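Local coordinates for protein methyltransferase (Pyrococcus horikoshii, PDB 1IXK) that probably transfers methyl groups from S-adenosyl-L-methionine to cytidine C5 in tRNA, as a member of the RsmB/NOP family of RNA methyltransferases, at residues A[236-247]-A[306-315]. Residues are numbered along the deposited sequence; the frame is centred on the assembly and turned at random.
Sequences LKPGGILVYSTC and GFFIAKIRKL
Tyr244 and Ala310 form one of three antiparallel hydrogen-bonded pairs, with Leu242-Ile312 and Thr246-Phe308, that join strands 240-246 and 307-314 at 168° in the Rossmann-like sheet of a class I methyltransferase; parallel strand 188-194 flanks 240-246. Each pair is doubly bonded: Ile312 N lies 2.8 Å from Leu242 O. Phe308 N lies 3.1 Å from Thr246 O. Apolar contacts split by face. On the face where Leu242 and Ile312 pack against Leu229 of helix 215-235, Tyr244 CD1 lies 3.9 Å from Phe308 CE2, in the plane of the Phe308 ring at its edge. Beside helix 105-114, Val243 CG1 meets Ile309 CD1 at 3.8 Å. Cys247, predicted to be the nucleophile, directly follows strand 240-246; its SG, in a disulfide with Cys197, approaches the Phe307 ring edge.

Side-chain polar contacts across the pair lie near the type II turn Lys237-Gly240. Lys314, extended with CG anti to N (chi1 -176°), runs past Leu236 so that NZ bonds Leu236 O at 2.6 Å and also Leu233 O. A methionine there would probably leave both carbonyls without this donor. Arg313, salt-bridged through NH1 to Glu268, donates NE at 2.6 Å to a water in the guanidinium plane that itself donates to Gly239 O.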
loop_
_atom_site.group_PDB
_atom_site.type_symbol
_atom_site.label_atom_id
_atom_site.label_comp_id
_atom_site.label_asym_id
_atom_site.label_seq_id
_atom_site.Cartn_x
_atom_site.Cartn_y
_atom_site.Cartn_z
ATOM N N LEU A 236 -4.662 -1.182 19.162
ATOM C CA LEU A 236 -4.231 0.195 18.973
ATOM C C LEU A 236 -4.558 1.040 20.205
ATOM O O LEU A 236 -5.636 0.921 20.779
ATOM C CB LEU A 236 -4.929 0.784 17.745
ATOM C CG LEU A 236 -4.478 2.162 17.274
ATOM C CD1 LEU A 236 -3.016 2.092 16.847
ATOM C CD2 LEU A 236 -5.352 2.617 16.112
ATOM N N LYS A 237 -3.624 1.890 20.608
ATOM C CA LYS A 237 -3.833 2.754 21.765
ATOM C C LYS A 237 -4.842 3.843 21.410
ATOM O O LYS A 237 -5.036 4.165 20.236
ATOM C CB LYS A 237 -2.524 3.436 22.155
ATOM C CG LYS A 237 -2.053 4.413 21.086
ATOM C CD LYS A 237 -0.910 5.304 21.550
ATOM C CE LYS A 237 -0.535 6.295 20.448
ATOM N NZ LYS A 237 0.571 7.200 20.851
ATOM N N PRO A 238 -5.519 4.411 22.420
ATOM C CA PRO A 238 -6.478 5.471 22.097
ATOM C C PRO A 238 -5.647 6.619 21.525
ATOM O O PRO A 238 -4.558 6.918 22.028
ATOM C CB PRO A 238 -7.086 5.806 23.453
ATOM C CG PRO A 238 -7.041 4.482 24.162
ATOM C CD PRO A 238 -5.650 3.996 23.826
ATOM N N GLY A 239 -6.146 7.250 20.472
ATOM C CA GLY A 239 -5.398 8.326 19.852
ATOM C C GLY A 239 -4.388 7.768 18.864
ATOM O O GLY A 239 -3.701 8.523 18.179
ATOM N N GLY A 240 -4.303 6.441 18.792
ATOM C CA GLY A 240 -3.375 5.789 17.881
ATOM C C GLY A 240 -3.835 5.870 16.435
ATOM O O GLY A 240 -5.008 6.133 16.165
ATOM N N ILE A 241 -2.915 5.627 15.502
ATOM C CA ILE A 241 -3.226 5.701 14.079
ATOM C C ILE A 241 -3.036 4.375 13.353
ATOM O O ILE A 241 -2.061 3.655 13.591
ATOM C CB ILE A 241 -2.316 6.739 13.369
ATOM C CG1 ILE A 241 -2.373 8.082 14.101
ATOM C CG2 ILE A 241 -2.729 6.884 11.895
ATOM C CD1 ILE A 241 -3.720 8.754 14.070
ATOM N N LEU A 242 -3.972 4.057 12.464
ATOM C CA LEU A 242 -3.874 2.847 11.658
ATOM C C LEU A 242 -4.079 3.264 10.212
ATOM O O LEU A 242 -5.003 4.021 9.901
ATOM C CB LEU A 242 -4.938 1.813 12.057
ATOM C CG LEU A 242 -4.881 0.476 11.292
ATOM C CD1 LEU A 242 -5.411 -0.647 12.172
ATOM C CD2 LEU A 242 -5.666 0.567 9.989
ATOM N N VAL A 243 -3.198 2.809 9.331
ATOM C CA VAL A 243 -3.345 3.126 7.923
ATOM C C VAL A 243 -3.737 1.834 7.234
ATOM O O VAL A 243 -3.077 0.805 7.385
ATOM C CB VAL A 243 -2.046 3.703 7.312
ATOM C CG1 VAL A 243 -2.133 3.677 5.789
ATOM C CG2 VAL A 243 -1.861 5.135 7.787
ATOM N N TYR A 244 -4.843 1.908 6.510
ATOM C CA TYR A 244 -5.420 0.787 5.791
ATOM C C TYR A 244 -5.244 1.001 4.300
ATOM O O TYR A 244 -5.588 2.058 3.777
ATOM C CB TYR A 244 -6.909 0.705 6.140
ATOM C CG TYR A 244 -7.700 -0.350 5.400
ATOM C CD1 TYR A 244 -8.176 -0.126 4.108
ATOM C CD2 TYR A 244 -8.005 -1.560 6.013
ATOM C CE1 TYR A 244 -8.949 -1.085 3.447
ATOM C CE2 TYR A 244 -8.769 -2.529 5.364
ATOM C CZ TYR A 244 -9.240 -2.284 4.088
ATOM O OH TYR A 244 -10.021 -3.235 3.473
ATOM N N SER A 245 -4.706 0.003 3.608
ATOM C CA SER A 245 -4.515 0.141 2.175
ATOM C C SER A 245 -4.674 -1.182 1.450
ATOM O O SER A 245 -4.451 -2.251 2.028
ATOM C CB SER A 245 -3.126 0.724 1.873
ATOM O OG SER A 245 -2.086 -0.152 2.281
ATOM N N THR A 246 -5.071 -1.102 0.185
ATOM C CA THR A 246 -5.232 -2.289 -0.650
ATOM C C THR A 246 -4.860 -1.912 -2.081
ATOM O O THR A 246 -4.712 -0.734 -2.404
ATOM C CB THR A 246 -6.690 -2.777 -0.730
ATOM O OG1 THR A 246 -7.397 -1.955 -1.668
ATOM C CG2 THR A 246 -7.378 -2.711 0.629
ATOM N N CYS A 247 -4.727 -2.924 -2.931
ATOM C CA CYS A 247 -4.438 -2.709 -4.340
ATOM C C CYS A 247 -5.628 -3.237 -5.120
ATOM O O CYS A 247 -5.482 -3.904 -6.142
ATOM C CB CYS A 247 -3.166 -3.440 -4.751
ATOM S SG CYS A 247 -1.665 -2.460 -4.438
ATOM N N GLY A 306 -4.270 -0.116 -9.269
ATOM C CA GLY A 306 -5.426 0.474 -8.612
ATOM C C GLY A 306 -5.052 0.448 -7.142
ATOM O O GLY A 306 -4.592 -0.577 -6.652
ATOM N N PHE A 307 -5.261 1.551 -6.432
ATOM C CA PHE A 307 -4.853 1.638 -5.031
ATOM C C PHE A 307 -5.886 2.388 -4.176
ATOM O O PHE A 307 -6.574 3.275 -4.667
ATOM C CB PHE A 307 -3.503 2.370 -5.003
ATOM C CG PHE A 307 -2.890 2.511 -3.647
ATOM C CD1 PHE A 307 -2.188 1.460 -3.068
ATOM C CD2 PHE A 307 -2.975 3.721 -2.962
ATOM C CE1 PHE A 307 -1.561 1.616 -1.830
ATOM C CE2 PHE A 307 -2.356 3.886 -1.729
ATOM C CZ PHE A 307 -1.649 2.829 -1.160
ATOM N N PHE A 308 -5.983 2.020 -2.903
ATOM C CA PHE A 308 -6.914 2.658 -1.968
ATOM C C PHE A 308 -6.200 2.800 -0.640
ATOM O O PHE A 308 -5.516 1.877 -0.197
ATOM C CB PHE A 308 -8.159 1.785 -1.760
ATOM C CG PHE A 308 -9.092 2.296 -0.695
ATOM C CD1 PHE A 308 -9.994 3.320 -0.971
ATOM C CD2 PHE A 308 -9.076 1.742 0.589
ATOM C CE1 PHE A 308 -10.874 3.786 0.012
ATOM C CE2 PHE A 308 -9.952 2.204 1.581
ATOM C CZ PHE A 308 -10.852 3.229 1.286
ATOM N N ILE A 309 -6.361 3.946 0.007
ATOM C CA ILE A 309 -5.716 4.151 1.290
ATOM C C ILE A 309 -6.556 5.042 2.191
ATOM O O ILE A 309 -7.138 6.022 1.731
ATOM C CB ILE A 309 -4.314 4.796 1.124
ATOM C CG1 ILE A 309 -3.664 4.971 2.502
ATOM C CG2 ILE A 309 -4.436 6.138 0.408
ATOM C CD1 ILE A 309 -2.204 5.431 2.449
ATOM N N ALA A 310 -6.604 4.694 3.474
ATOM C CA ALA A 310 -7.353 5.469 4.457
ATOM C C ALA A 310 -6.539 5.588 5.735
ATOM O O ALA A 310 -5.878 4.633 6.150
ATOM C CB ALA A 310 -8.689 4.804 4.753
ATOM N N LYS A 311 -6.588 6.761 6.360
ATOM C CA LYS A 311 -5.853 6.991 7.597
ATOM C C LYS A 311 -6.865 7.102 8.730
ATOM O O LYS A 311 -7.677 8.030 8.775
ATOM C CB LYS A 311 -5.021 8.269 7.484
ATOM C CG LYS A 311 -4.126 8.526 8.676
ATOM C CD LYS A 311 -3.089 9.584 8.327
ATOM C CE LYS A 311 -2.192 9.885 9.507
ATOM N NZ LYS A 311 -0.975 10.636 9.073
ATOM N N ILE A 312 -6.794 6.154 9.651
ATOM C CA ILE A 312 -7.733 6.081 10.765
ATOM C C ILE A 312 -7.146 6.438 12.130
ATOM O O ILE A 312 -6.075 5.957 12.494
ATOM C CB ILE A 312 -8.310 4.644 10.848
ATOM C CG1 ILE A 312 -8.945 4.269 9.507
ATOM C CG2 ILE A 312 -9.305 4.536 11.984
ATOM C CD1 ILE A 312 -9.384 2.807 9.412
ATOM N N ARG A 313 -7.849 7.285 12.878
ATOM C CA ARG A 313 -7.416 7.651 14.226
ATOM C C ARG A 313 -8.416 7.049 15.220
ATOM O O ARG A 313 -9.626 7.186 15.045
ATOM C CB ARG A 313 -7.370 9.176 14.404
ATOM C CG ARG A 313 -6.927 9.585 15.806
ATOM C CD ARG A 313 -6.801 11.098 15.989
ATOM N NE ARG A 313 -6.494 11.404 17.384
ATOM C CZ ARG A 313 -7.405 11.647 18.325
ATOM N NH1 ARG A 313 -8.696 11.642 18.031
ATOM N NH2 ARG A 313 -7.022 11.855 19.575
ATOM N N LYS A 314 -7.913 6.376 16.251
ATOM C CA LYS A 314 -8.778 5.763 17.254
ATOM C C LYS A 314 -9.127 6.813 18.298
ATOM O O LYS A 314 -8.252 7.493 18.821
ATOM C CB LYS A 314 -8.073 4.573 17.912
ATOM C CG LYS A 314 -8.910 3.795 18.920
ATOM C CD LYS A 314 -8.177 2.512 19.341
ATOM C CE LYS A 314 -8.951 1.714 20.383
ATOM N NZ LYS A 314 -8.229 0.450 20.753
ATOM N N LEU A 315 -10.418 6.938 18.582
ATOM C CA LEU A 315 -10.924 7.925 19.537
ATOM C C LEU A 315 -10.791 7.502 20.997
ATOM O O LEU A 315 -10.249 8.303 21.784
ATOM C CB LEU A 315 -12.393 8.227 19.224
ATOM C CG LEU A 315 -12.693 9.115 18.010
ATOM C CD1 LEU A 315 -11.752 8.803 16.857
ATOM C CD2 LEU A 315 -14.138 8.913 17.606
ATOM O OXT LEU A 315 -11.243 6.389 21.336
HETATM O O HOH W 1 -3.997 11.181 18.039
#